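Local coordinates for protein endoglucanase (Clostridium thermocellum, PDB 2C4X) that binds xyloglucan and other beta-glucan chains through its carbohydrate-binding module, in the C-terminal part of a cellulosomal enzyme that probably hydrolyses cellulose, at residues V27-S32 with W46-G51; V124-E129 with G134-K139; W192-W197 with P225-Q230; T205-K208 with W212-I215. The protein carries 1 engineered substitution. All blocks are in the same frame, centred on the assembly; numbering follows the deposited sequence.

Contact 1 (V27-S32 with W46-G51); sequences VVFNAS and WDFGDG
Phe29 sets its CB over one face of the Trp46 six-membered ring. The carbon lies 4.0 Å from the ring centroid and 29° off the normal, a CH-pi contact. The closest ring atom is CH2 of Trp46, 3.6 Å from CB of Phe29. The two aromatic rings are inclined at 47° and form neither a flat stack nor an edge-to-face pair. Phe29 holds CG beside its backbone N (chi1 -66°), which carries the ring past Trp46 to Phe48. There Phe29 CE1 meets Phe48 CE1 at 3.9 Å, at the edge of the Phe48 ring. Val27 CG1 lies against one face of the Phe29 ring, offset toward its rim. Ala31 extends the apolar patch, with its CB 3.8 Å from Trp46 CZ2. No hydrogen bond links the two segments. Asn30 instead forms an Asx turn, its OD1 accepting from both N and OG of Ser32. The sequence WDFGDG is the signature of PKD domains, and the rings of Trp46 and Phe48 are buried in the Ig-like beta-sandwich. Phe14 meets Trp46 edge-to-face, and Tyr63 stacks on Phe48. The contact therefore bridges the sandwich: strand 27-30 belongs to the three-stranded sheet, strand 41-47 to the four-stranded one, and Val73, Leu75 and Ile91 of strands 69-79 and 84-93 pack around the cluster.

Contact 2 (V124-E129 with G134-K139); sequences VVNTTE and GERGLK. With CA (calcium ion), chain C.
Glu129 OE1 is gripped by Lys139 NZ at 2.8 Å, a salt bridge on the syn side of the carboxylate, and more weakly by Tyr246 OH. The lysine chain is fully extended, with CG anti to its backbone N (chi1 178°). It runs past Val125 CG2, and its CB lies 3.6 Å from Thr127 CG2. Thr127 OG1 accepts from Glu129 N in an ST turn. These residues belong to the antiparallel hairpin of strands 120-127 and 137-145, at one edge of a five-stranded sheet of the CBM44 beta-sandwich. Val125 with Lys139 and Thr127 with Gly137 are hydrogen-bonded pairs; Asn126 with Leu138 is the non-hydrogen-bonded pair between them. Asn126 OD1 lies in the guanidinium plane and accepts from Arg136 NH1 at 2.8 Å; the donor is tilted 35° from the amide carbonyl plane. Asn126 ND2 is held by Phe105 O and Thr109 O. Thr128 CG2 covers one guanidinium face, 3.7 Å from Arg136 CZ. Val124 CG2 packs on Leu138 CB. Arg136 O binds the calcium ion at 2.4 Å, alongside Asp99, Asn104, Glu106, Lys133 and Asp248.

Contact 3 (W192-W197 with P225-Q230); sequences WSEVLW and PTWPQQ
Trp227 reaches from its loop to Leu196 and Glu194 of a second loop, at one end of the CBM44 beta-sandwich. Loop 192-197 links strands 178-187 and 198-203, while residues 225-230 lead into strand 229-238 of the same sheet. Trp227 keeps CG beside its backbone N, and a small chi2 of 18° swings the benzo part of the indole toward the other loop. Atoms CZ3 and CH2 do the touching. Leu196 crosses the indole at about a right angle. Its CG is 3.7 Å from Trp227 CZ3, and its CD1 branch comes almost as near. Glu194 approaches obliquely, with its CB 3.8 Å from Trp227 CH2. The glutamate chain is extended beyond CG, and its OE1 is also near Trp227 CH2. Its carboxylate stands nearly upright to the indole, the planes 83° apart, and it makes no hydrogen bond to the indole. Trp192 serves the other end of the contact. Its backbone has positive phi, and its CB starts away from segment 225-230. The long indole returns toward Gln230 and stacks on His188 on the way. Exposed Trp192 and Trp197 would be consistent with a beta-glucan-binding surface, although no sugar is bound here. Gln230 is extended, with CG anti to its N (chi1 -176°). Its amide is anchored at both ends, OE1 by Tyr184 OH and NE2 by Asp155 OD1. That same NE2 lies at the edge of the Trp192 ring, 3.8 Å from CH2.

Contact 4 (T205-K208 with W212-I215); sequences TMVK and WNEI
The flat Asn213 amide carries this contact, its edge paired with the backbone of Lys208. Lys208 N donates to Asn213 OD1 at 2.9 Å, in the carbonyl plane and on a lone pair. Asn213 ND2 donates to Lys208 O at 2.8 Å, nearly straight at 171° and close to the amide plane. Val207 CG1 approaches the oxygen end from one side of that plane, 3.9 Å from Asn213 OD1. Lys208 CB comes from the other side, 3.4 Å from the same oxygen. The asparagine has CG beside its backbone N (chi1 -68°), which turns the amide across to the loop. Its ND2 has a further, weak bond to Ile170 O. The Lys208 and Asn213 side chains run alongside one another, heading opposite ways. The lysine chain bends at chi3 (-68°), and this brings NZ back toward the strand. NZ makes a weak bond to Trp212 O, at 3.3 Å, and a long, weak ion pair with Asp211. Trp212 has its CB directed away from the loop, and its ring meets Trp171 and Phe132 edge-to-face, near Asp248 of the calcium site. Residues 205-208 belong to the connection from strand 198-203 to strand 211-218. These are edge strands of the two sheets of the CBM44 sandwich, so the contact lies at a crossing from one sheet to the other. One buried amide serves both N and O of a single loop residue, and this pairing fixes which end of the amide carries oxygen.

Overall arrangement
Contact 1 is wholly buried and lies in the PKD domain, while the other three belong to the carbohydrate-binding module. Its centre is about 34 to 47 Å from theirs. Its chemistry is apolar and aromatic, joining two facing sheets. Contacts 2 and 4, whose centres lie about 19 Å apart, hold opposite edge strands of one five-stranded sheet, 120-127 and 211-218. Both are partly buried and rich in hydrogen bonds, but contact 2 adds a salt bridge and a calcium ligand. Contact 3 is a surface contact between a loop and the start of strand 229-238, in the other sheet, with its preceding loop; no hydrogen bonds cross it. Residues 205-215 of contact 4 fall between its two segments.

Contact 1 (V27-S32 with W46-G51)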
loop_
_atom_site.group_PDB
_atom_site.type_symbol
_atom_site.label_atom_id
_atom_site.label_comp_id
_atom_site.label_asym_id
_atom_site.label_seq_id
_atom_site.Cartn_x
_atom_site.Cartn_y
_atom_site.Cartn_z
ATOM N N VAL A 27 -6.698 7.257 18.337
ATOM C CA VAL A 27 -5.545 8.073 17.989
ATOM C C VAL A 27 -5.476 9.185 19.034
ATOM O O VAL A 27 -6.470 9.857 19.300
ATOM C CB VAL A 27 -5.699 8.716 16.586
ATOM C CG1 VAL A 27 -4.473 9.573 16.238
ATOM C CG2 VAL A 27 -5.898 7.644 15.518
ATOM N N VAL A 28 -4.317 9.370 19.651
ATOM C CA VAL A 28 -4.157 10.488 20.562
ATOM C C VAL A 28 -3.444 11.610 19.829
ATOM O O VAL A 28 -2.307 11.445 19.399
ATOM C CB VAL A 28 -3.395 10.103 21.854
ATOM C CG1 VAL A 28 -3.165 11.345 22.724
ATOM C CG2 VAL A 28 -4.158 9.035 22.627
ATOM N N PHE A 29 -4.123 12.743 19.674
ATOM C CA PHE A 29 -3.505 13.932 19.099
ATOM C C PHE A 29 -2.957 14.773 20.234
ATOM O O PHE A 29 -3.648 15.028 21.224
ATOM C CB PHE A 29 -4.521 14.733 18.266
ATOM C CG PHE A 29 -4.999 14.004 17.038
ATOM C CD1 PHE A 29 -6.124 13.179 17.092
ATOM C CD2 PHE A 29 -4.319 14.137 15.829
ATOM C CE1 PHE A 29 -6.581 12.510 15.944
ATOM C CE2 PHE A 29 -4.746 13.463 14.682
ATOM C CZ PHE A 29 -5.883 12.648 14.737
ATOM N N ASN A 30 -1.712 15.201 20.086
ATOM C CA ASN A 30 -1.015 15.880 21.163
ATOM C C ASN A 30 -0.468 17.224 20.689
ATOM O O ASN A 30 0.533 17.283 19.984
ATOM C CB ASN A 30 0.099 14.968 21.696
ATOM C CG ASN A 30 0.754 15.507 22.946
ATOM O OD1 ASN A 30 0.875 16.716 23.129
ATOM N ND2 ASN A 30 1.189 14.606 23.820
ATOM N N ALA A 31 -1.145 18.300 21.076
ATOM C CA ALA A 31 -0.737 19.658 20.708
ATOM C C ALA A 31 0.082 20.351 21.801
ATOM O O ALA A 31 0.150 21.582 21.840
ATOM C CB ALA A 31 -1.970 20.492 20.367
ATOM N N SER A 32 0.704 19.571 22.679
ATOM C CA SER A 32 1.336 20.123 23.882
ATOM C C SER A 32 2.571 20.997 23.623
ATOM O O SER A 32 2.977 21.756 24.503
ATOM C CB SER A 32 1.653 19.019 24.893
ATOM O OG SER A 32 2.724 18.221 24.432
ATOM N N TRP A 46 -10.059 21.423 16.721
ATOM C CA TRP A 46 -9.611 20.352 15.827
ATOM C C TRP A 46 -10.642 20.071 14.745
ATOM O O TRP A 46 -11.843 19.992 15.033
ATOM C CB TRP A 46 -9.431 19.060 16.619
ATOM C CG TRP A 46 -8.424 19.130 17.728
ATOM C CD1 TRP A 46 -8.652 19.482 19.030
ATOM C CD2 TRP A 46 -7.035 18.807 17.637
ATOM N NE1 TRP A 46 -7.484 19.413 19.752
ATOM C CE2 TRP A 46 -6.473 19.010 18.923
ATOM C CE3 TRP A 46 -6.199 18.397 16.584
ATOM C CZ2 TRP A 46 -5.121 18.785 19.195
ATOM C CZ3 TRP A 46 -4.853 18.179 16.852
ATOM C CH2 TRP A 46 -4.327 18.376 18.153
ATOM N N ASP A 47 -10.169 19.907 13.509
ATOM C CA ASP A 47 -10.997 19.415 12.419
ATOM C C ASP A 47 -10.339 18.099 12.012
ATOM O O ASP A 47 -9.196 18.086 11.557
ATOM C CB ASP A 47 -11.039 20.423 11.260
ATOM C CG ASP A 47 -11.903 19.955 10.094
ATOM O OD1 ASP A 47 -11.961 18.745 9.797
ATOM O OD2 ASP A 47 -12.526 20.815 9.446
ATOM N N PHE A 48 -11.063 16.996 12.198
ATOM C CA PHE A 48 -10.493 15.660 12.007
ATOM C C PHE A 48 -10.497 15.203 10.540
ATOM O O PHE A 48 -9.919 14.169 10.205
ATOM C CB PHE A 48 -11.173 14.657 12.959
ATOM C CG PHE A 48 -10.941 14.981 14.411
ATOM C CD1 PHE A 48 -9.689 14.750 14.996
ATOM C CD2 PHE A 48 -11.955 15.552 15.184
ATOM C CE1 PHE A 48 -9.456 15.072 16.326
ATOM C CE2 PHE A 48 -11.723 15.881 16.524
ATOM C CZ PHE A 48 -10.466 15.625 17.089
ATOM N N GLY A 49 -11.098 16.025 9.674
ATOM C CA GLY A 49 -11.107 15.796 8.234
ATOM C C GLY A 49 -12.174 14.853 7.711
ATOM O O GLY A 49 -12.223 14.594 6.513
ATOM N N ASP A 50 -13.037 14.356 8.595
ATOM C CA ASP A 50 -14.048 13.361 8.229
ATOM C C ASP A 50 -15.489 13.889 8.355
ATOM O O ASP A 50 -16.447 13.152 8.105
ATOM C CB ASP A 50 -13.865 12.095 9.088
ATOM C CG ASP A 50 -14.083 12.359 10.592
ATOM O OD1 ASP A 50 -14.207 13.536 11.007
ATOM O OD2 ASP A 50 -14.138 11.381 11.366
ATOM N N GLY A 51 -15.638 15.163 8.726
ATOM C CA GLY A 51 -16.955 15.738 9.013
ATOM C C GLY A 51 -17.145 16.166 10.466
ATOM O O GLY A 51 -18.032 16.956 10.769
#

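Contact 2 (V124-E129 with G134-K139)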
loop_
_atom_site.group_PDB
_atom_site.type_symbol
_atom_site.label_atom_id
_atom_site.label_comp_id
_atom_site.label_asym_id
_atom_site.label_seq_id
_atom_site.Cartn_x
_atom_site.Cartn_y
_atom_site.Cartn_z
ATOM N N VAL A 124 -0.540 -22.429 -8.039
ATOM C CA VAL A 124 -1.065 -21.351 -7.207
ATOM C C VAL A 124 -2.402 -21.752 -6.584
ATOM O O VAL A 124 -3.263 -22.317 -7.256
ATOM C CB VAL A 124 -1.164 -20.001 -7.988
ATOM C CG1 VAL A 124 -2.220 -20.059 -9.097
ATOM C CG2 VAL A 124 -1.428 -18.844 -7.039
ATOM N N VAL A 125 -2.549 -21.479 -5.290
ATOM C CA VAL A 125 -3.810 -21.697 -4.582
ATOM C C VAL A 125 -4.170 -20.467 -3.757
ATOM O O VAL A 125 -3.292 -19.686 -3.371
ATOM C CB VAL A 125 -3.773 -22.939 -3.642
ATOM C CG1 VAL A 125 -3.457 -24.219 -4.421
ATOM C CG2 VAL A 125 -2.790 -22.740 -2.481
ATOM N N ASN A 126 -5.464 -20.303 -3.499
ATOM C CA ASN A 126 -5.942 -19.335 -2.525
ATOM C C ASN A 126 -5.773 -19.901 -1.112
ATOM O O ASN A 126 -6.265 -20.991 -0.805
ATOM C CB ASN A 126 -7.396 -18.952 -2.808
ATOM C CG ASN A 126 -7.899 -17.850 -1.888
ATOM O OD1 ASN A 126 -7.957 -18.028 -0.675
ATOM N ND2 ASN A 126 -8.265 -16.710 -2.462
ATOM N N THR A 127 -5.080 -19.147 -0.259
ATOM C CA THR A 127 -4.622 -19.650 1.037
ATOM C C THR A 127 -5.025 -18.766 2.220
ATOM O O THR A 127 -5.232 -17.566 2.059
ATOM C CB THR A 127 -3.074 -19.828 1.048
ATOM O OG1 THR A 127 -2.672 -20.480 2.259
ATOM C CG2 THR A 127 -2.356 -18.480 0.946
ATOM N N THR A 128 -5.127 -19.374 3.400
ATOM C CA THR A 128 -5.278 -18.642 4.653
ATOM C C THR A 128 -3.982 -18.693 5.476
ATOM O O THR A 128 -3.919 -18.120 6.568
ATOM C CB THR A 128 -6.450 -19.192 5.523
ATOM O OG1 THR A 128 -6.251 -20.588 5.778
ATOM C CG2 THR A 128 -7.799 -19.000 4.834
ATOM N N GLU A 129 -2.957 -19.373 4.957
ATOM C CA GLU A 129 -1.698 -19.578 5.684
ATOM C C GLU A 129 -0.951 -18.274 5.947
ATOM O O GLU A 129 -0.449 -18.051 7.054
ATOM C CB GLU A 129 -0.797 -20.586 4.959
ATOM C CG GLU A 129 -1.291 -22.030 5.064
ATOM C CD GLU A 129 -0.537 -23.009 4.165
ATOM O OE1 GLU A 129 0.445 -22.613 3.496
ATOM O OE2 GLU A 129 -0.938 -24.195 4.140
ATOM N N GLY A 134 -6.526 -8.877 5.380
ATOM C CA GLY A 134 -7.661 -9.780 5.413
ATOM C C GLY A 134 -7.201 -11.164 5.813
ATOM O O GLY A 134 -6.132 -11.328 6.414
ATOM N N GLU A 135 -7.998 -12.165 5.467
ATOM C CA GLU A 135 -7.702 -13.523 5.887
ATOM C C GLU A 135 -7.031 -14.362 4.798
ATOM O O GLU A 135 -6.467 -15.414 5.090
ATOM C CB GLU A 135 -8.970 -14.200 6.409
ATOM C CG GLU A 135 -9.518 -13.577 7.704
ATOM C CD GLU A 135 -10.962 -13.954 7.973
ATOM O OE1 GLU A 135 -11.704 -14.211 6.999
ATOM O OE2 GLU A 135 -11.365 -13.990 9.159
ATOM N N ARG A 136 -7.054 -13.878 3.556
ATOM C CA ARG A 136 -6.636 -14.702 2.419
ATOM C C ARG A 136 -5.678 -14.009 1.452
ATOM O O ARG A 136 -5.588 -12.788 1.422
ATOM C CB ARG A 136 -7.860 -15.203 1.653
ATOM C CG ARG A 136 -8.745 -16.143 2.448
ATOM C CD ARG A 136 -9.935 -16.601 1.639
ATOM N NE ARG A 136 -10.613 -17.697 2.320
ATOM C CZ ARG A 136 -10.327 -18.985 2.154
ATOM N NH1 ARG A 136 -9.370 -19.369 1.310
ATOM N NH2 ARG A 136 -11.010 -19.897 2.841
ATOM N N GLY A 137 -4.963 -14.816 0.674
ATOM C CA GLY A 137 -4.090 -14.334 -0.393
ATOM C C GLY A 137 -3.787 -15.505 -1.308
ATOM O O GLY A 137 -4.467 -16.529 -1.250
ATOM N N LEU A 138 -2.770 -15.351 -2.153
ATOM C CA LEU A 138 -2.317 -16.445 -3.015
ATOM C C LEU A 138 -1.075 -17.108 -2.446
ATOM O O LEU A 138 -0.237 -16.454 -1.806
ATOM C CB LEU A 138 -2.046 -15.963 -4.447
ATOM C CG LEU A 138 -3.238 -15.476 -5.275
ATOM C CD1 LEU A 138 -2.816 -15.140 -6.709
ATOM C CD2 LEU A 138 -4.386 -16.495 -5.265
ATOM N N LYS A 139 -0.976 -18.414 -2.674
ATOM C CA LYS A 139 0.189 -19.191 -2.303
ATOM C C LYS A 139 0.720 -19.813 -3.584
ATOM O O LYS A 139 0.047 -20.631 -4.215
ATOM C CB LYS A 139 -0.190 -20.262 -1.279
ATOM C CG LYS A 139 0.940 -21.173 -0.848
ATOM C CD LYS A 139 0.415 -22.257 0.087
ATOM C CE LYS A 139 1.459 -23.322 0.333
ATOM N NZ LYS A 139 1.018 -24.323 1.354
HETATM CA CA CA C . -6.165 -10.466 1.190
HETATM O O HOH W 1 -5.934 -16.213 7.431
#

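Contact 3 (W192-W197 with P225-Q230)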
loop_
_atom_site.group_PDB
_atom_site.type_symbol
_atom_site.label_atom_id
_atom_site.label_comp_id
_atom_site.label_asym_id
_atom_site.label_seq_id
_atom_site.Cartn_x
_atom_site.Cartn_y
_atom_site.Cartn_z
ATOM N N TRP A 192 -0.176 -10.109 -30.641
ATOM C CA TRP A 192 1.200 -10.163 -30.091
ATOM C C TRP A 192 2.342 -9.702 -31.024
ATOM O O TRP A 192 3.513 -9.961 -30.756
ATOM C CB TRP A 192 1.521 -11.544 -29.488
ATOM C CG TRP A 192 0.679 -11.909 -28.287
ATOM C CD1 TRP A 192 -0.569 -12.460 -28.300
ATOM C CD2 TRP A 192 1.047 -11.788 -26.901
ATOM N NE1 TRP A 192 -1.016 -12.667 -27.013
ATOM C CE2 TRP A 192 -0.042 -12.269 -26.135
ATOM C CE3 TRP A 192 2.188 -11.316 -26.233
ATOM C CZ2 TRP A 192 -0.030 -12.286 -24.736
ATOM C CZ3 TRP A 192 2.199 -11.329 -24.834
ATOM C CH2 TRP A 192 1.093 -11.815 -24.102
ATOM N N SER A 193 2.007 -9.000 -32.098
ATOM C CA SER A 193 3.010 -8.453 -33.008
ATOM C C SER A 193 3.869 -7.349 -32.350
ATOM O O SER A 193 5.011 -7.114 -32.750
ATOM C CB SER A 193 2.323 -7.905 -34.254
ATOM O OG SER A 193 1.414 -6.884 -33.877
ATOM N N GLU A 194 3.308 -6.678 -31.345
ATOM C CA GLU A 194 4.032 -5.665 -30.587
ATOM C C GLU A 194 3.786 -5.881 -29.116
ATOM O O GLU A 194 2.641 -6.019 -28.688
ATOM C CB GLU A 194 3.589 -4.250 -30.970
ATOM C CG GLU A 194 3.859 -3.902 -32.423
ATOM C CD GLU A 194 3.249 -2.593 -32.827
ATOM O OE1 GLU A 194 3.648 -1.541 -32.271
ATOM O OE2 GLU A 194 2.373 -2.613 -33.712
ATOM N N VAL A 195 4.870 -5.885 -28.344
ATOM C CA VAL A 195 4.808 -6.152 -26.926
ATOM C C VAL A 195 5.592 -5.065 -26.176
ATOM O O VAL A 195 6.689 -4.678 -26.597
ATOM C CB VAL A 195 5.390 -7.553 -26.641
ATOM C CG1 VAL A 195 5.391 -7.863 -25.164
ATOM C CG2 VAL A 195 4.634 -8.624 -27.435
ATOM N N LEU A 196 5.026 -4.569 -25.077
ATOM C CA LEU A 196 5.740 -3.607 -24.229
ATOM C C LEU A 196 6.013 -4.223 -22.877
ATOM O O LEU A 196 5.119 -4.774 -22.254
ATOM C CB LEU A 196 4.936 -2.313 -24.048
ATOM C CG LEU A 196 4.403 -1.622 -25.310
ATOM C CD1 LEU A 196 3.576 -0.380 -24.923
ATOM C CD2 LEU A 196 5.529 -1.233 -26.257
ATOM N N TRP A 197 7.243 -4.103 -22.410
ATOM C CA TRP A 197 7.617 -4.685 -21.133
ATOM C C TRP A 197 7.843 -3.600 -20.086
ATOM O O TRP A 197 8.693 -2.721 -20.258
ATOM C CB TRP A 197 8.854 -5.562 -21.300
ATOM C CG TRP A 197 9.286 -6.226 -20.024
ATOM C CD1 TRP A 197 10.317 -5.854 -19.223
ATOM C CD2 TRP A 197 8.686 -7.370 -19.406
ATOM N NE1 TRP A 197 10.413 -6.700 -18.147
ATOM C CE2 TRP A 197 9.417 -7.638 -18.229
ATOM C CE3 TRP A 197 7.599 -8.193 -19.733
ATOM C CZ2 TRP A 197 9.102 -8.695 -17.377
ATOM C CZ3 TRP A 197 7.280 -9.243 -18.887
ATOM C CH2 TRP A 197 8.034 -9.489 -17.721
ATOM N N PRO A 225 -4.274 2.695 -24.606
ATOM C CA PRO A 225 -5.233 2.187 -23.610
ATOM C C PRO A 225 -6.100 1.010 -24.096
ATOM O O PRO A 225 -6.715 0.329 -23.280
ATOM C CB PRO A 225 -6.107 3.409 -23.297
ATOM C CG PRO A 225 -5.987 4.296 -24.495
ATOM C CD PRO A 225 -4.613 4.062 -25.060
ATOM N N THR A 226 -6.129 0.771 -25.405
ATOM C CA THR A 226 -6.952 -0.294 -25.981
ATOM C C THR A 226 -6.243 -1.657 -26.045
ATOM O O THR A 226 -6.889 -2.682 -26.285
ATOM C CB THR A 226 -7.488 0.095 -27.379
ATOM O OG1 THR A 226 -6.391 0.319 -28.275
ATOM C CG2 THR A 226 -8.326 1.372 -27.296
ATOM N N TRP A 227 -4.926 -1.667 -25.818
ATOM C CA TRP A 227 -4.133 -2.896 -25.912
ATOM C C TRP A 227 -4.437 -3.802 -24.738
ATOM O O TRP A 227 -4.428 -3.336 -23.591
ATOM C CB TRP A 227 -2.635 -2.574 -25.922
ATOM C CG TRP A 227 -2.106 -2.045 -27.230
ATOM C CD1 TRP A 227 -2.829 -1.503 -28.260
ATOM C CD2 TRP A 227 -0.733 -1.986 -27.630
ATOM N NE1 TRP A 227 -1.987 -1.125 -29.280
ATOM C CE2 TRP A 227 -0.695 -1.407 -28.918
ATOM C CE3 TRP A 227 0.474 -2.381 -27.027
ATOM C CZ2 TRP A 227 0.506 -1.206 -29.617
ATOM C CZ3 TRP A 227 1.663 -2.190 -27.722
ATOM C CH2 TRP A 227 1.669 -1.610 -29.005
ATOM N N PRO A 228 -4.713 -5.096 -25.010
ATOM C CA PRO A 228 -4.840 -6.044 -23.907
ATOM C C PRO A 228 -3.540 -6.086 -23.096
ATOM O O PRO A 228 -2.465 -5.766 -23.627
ATOM C CB PRO A 228 -5.123 -7.380 -24.605
ATOM C CG PRO A 228 -4.706 -7.192 -26.020
ATOM C CD PRO A 228 -4.925 -5.742 -26.320
ATOM N N GLN A 229 -3.651 -6.437 -21.815
ATOM C CA GLN A 229 -2.516 -6.391 -20.893
ATOM C C GLN A 229 -2.362 -7.693 -20.129
ATOM O O GLN A 229 -3.358 -8.289 -19.689
ATOM C CB GLN A 229 -2.707 -5.258 -19.881
ATOM C CG GLN A 229 -2.920 -3.888 -20.487
ATOM C CD GLN A 229 -3.442 -2.869 -19.482
ATOM O OE1 GLN A 229 -3.907 -3.226 -18.396
ATOM N NE2 GLN A 229 -3.386 -1.598 -19.849
ATOM N N GLN A 230 -1.121 -8.145 -19.975
ATOM C CA GLN A 230 -0.819 -9.201 -19.018
ATOM C C GLN A 230 -0.117 -8.578 -17.821
ATOM O O GLN A 230 0.899 -7.901 -17.982
ATOM C CB GLN A 230 0.053 -10.285 -19.648
ATOM C CG GLN A 230 0.331 -11.460 -18.721
ATOM C CD GLN A 230 1.194 -12.511 -19.375
ATOM O OE1 GLN A 230 2.280 -12.825 -18.885
ATOM N NE2 GLN A 230 0.722 -13.058 -20.497
#

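Contact 4 (T205-K208 with W212-I215)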
loop_
_atom_site.group_PDB
_atom_site.type_symbol
_atom_site.label_atom_id
_atom_site.label_comp_id
_atom_site.label_asym_id
_atom_site.label_seq_id
_atom_site.Cartn_x
_atom_site.Cartn_y
_atom_site.Cartn_z
ATOM N N THR A 205 19.106 -10.461 -3.518
ATOM C CA THR A 205 19.873 -9.908 -2.399
ATOM C C THR A 205 19.324 -8.561 -1.918
ATOM O O THR A 205 19.645 -8.122 -0.822
ATOM C CB THR A 205 21.371 -9.748 -2.736
ATOM O OG1 THR A 205 21.528 -8.787 -3.786
ATOM C CG2 THR A 205 21.986 -11.078 -3.158
HETATM N N MSE A 206 18.490 -7.923 -2.738
HETATM C CA MSE A 206 17.937 -6.597 -2.443
HETATM C C MSE A 206 16.516 -6.695 -1.900
HETATM O O MSE A 206 15.759 -5.717 -1.913
HETATM C CB MSE A 206 17.909 -5.745 -3.715
HETATM C CG MSE A 206 18.846 -6.220 -4.804
HETATM SE SE MSE A 206 19.026 -4.972 -6.293
HETATM C CE MSE A 206 17.141 -4.563 -6.660
ATOM N N VAL A 207 16.161 -7.882 -1.423
ATOM C CA VAL A 207 14.797 -8.200 -1.030
ATOM C C VAL A 207 14.753 -8.576 0.458
ATOM O O VAL A 207 15.710 -9.150 0.982
ATOM C CB VAL A 207 14.237 -9.333 -1.952
ATOM C CG1 VAL A 207 13.340 -10.302 -1.202
ATOM C CG2 VAL A 207 13.528 -8.735 -3.175
ATOM N N LYS A 208 13.654 -8.226 1.131
ATOM C CA LYS A 208 13.412 -8.666 2.509
ATOM C C LYS A 208 12.908 -10.104 2.510
ATOM O O LYS A 208 11.749 -10.367 2.182
ATOM C CB LYS A 208 12.393 -7.766 3.217
ATOM C CG LYS A 208 12.852 -6.334 3.452
ATOM C CD LYS A 208 11.956 -5.627 4.462
ATOM C CE LYS A 208 10.554 -5.382 3.909
ATOM N NZ LYS A 208 9.568 -5.140 5.007
ATOM N N TRP A 212 7.049 -9.642 4.067
ATOM C CA TRP A 212 6.276 -8.994 3.018
ATOM C C TRP A 212 7.068 -7.860 2.388
ATOM O O TRP A 212 7.638 -7.012 3.092
ATOM C CB TRP A 212 4.941 -8.477 3.566
ATOM C CG TRP A 212 3.947 -9.571 3.838
ATOM C CD1 TRP A 212 3.592 -10.083 5.060
ATOM C CD2 TRP A 212 3.178 -10.289 2.865
ATOM N NE1 TRP A 212 2.651 -11.076 4.903
ATOM C CE2 TRP A 212 2.379 -11.222 3.568
ATOM C CE3 TRP A 212 3.088 -10.238 1.466
ATOM C CZ2 TRP A 212 1.500 -12.093 2.918
ATOM C CZ3 TRP A 212 2.213 -11.105 0.823
ATOM C CH2 TRP A 212 1.432 -12.020 1.550
ATOM N N ASN A 213 7.107 -7.865 1.056
ATOM C CA ASN A 213 7.753 -6.818 0.283
ATOM C C ASN A 213 6.715 -6.047 -0.511
ATOM O O ASN A 213 5.961 -6.629 -1.299
ATOM C CB ASN A 213 8.787 -7.405 -0.683
ATOM C CG ASN A 213 9.981 -7.995 0.030
ATOM O OD1 ASN A 213 11.044 -7.384 0.080
ATOM N ND2 ASN A 213 9.813 -9.182 0.595
ATOM N N GLU A 214 6.682 -4.739 -0.292
ATOM C CA GLU A 214 5.785 -3.868 -1.016
ATOM C C GLU A 214 6.537 -3.267 -2.204
ATOM O O GLU A 214 7.497 -2.515 -2.027
ATOM C CB GLU A 214 5.226 -2.793 -0.079
ATOM C CG GLU A 214 4.086 -1.988 -0.665
ATOM C CD GLU A 214 3.297 -1.244 0.393
ATOM O OE1 GLU A 214 3.369 0.005 0.399
ATOM O OE2 GLU A 214 2.613 -1.904 1.211
ATOM N N ILE A 215 6.115 -3.641 -3.410
ATOM C CA ILE A 215 6.777 -3.221 -4.648
ATOM C C ILE A 215 5.759 -2.531 -5.556
ATOM O O ILE A 215 4.690 -3.079 -5.830
ATOM C CB ILE A 215 7.433 -4.427 -5.390
ATOM C CG1 ILE A 215 8.386 -5.189 -4.464
ATOM C CG2 ILE A 215 8.180 -3.961 -6.643
ATOM C CD1 ILE A 215 8.746 -6.594 -4.949
#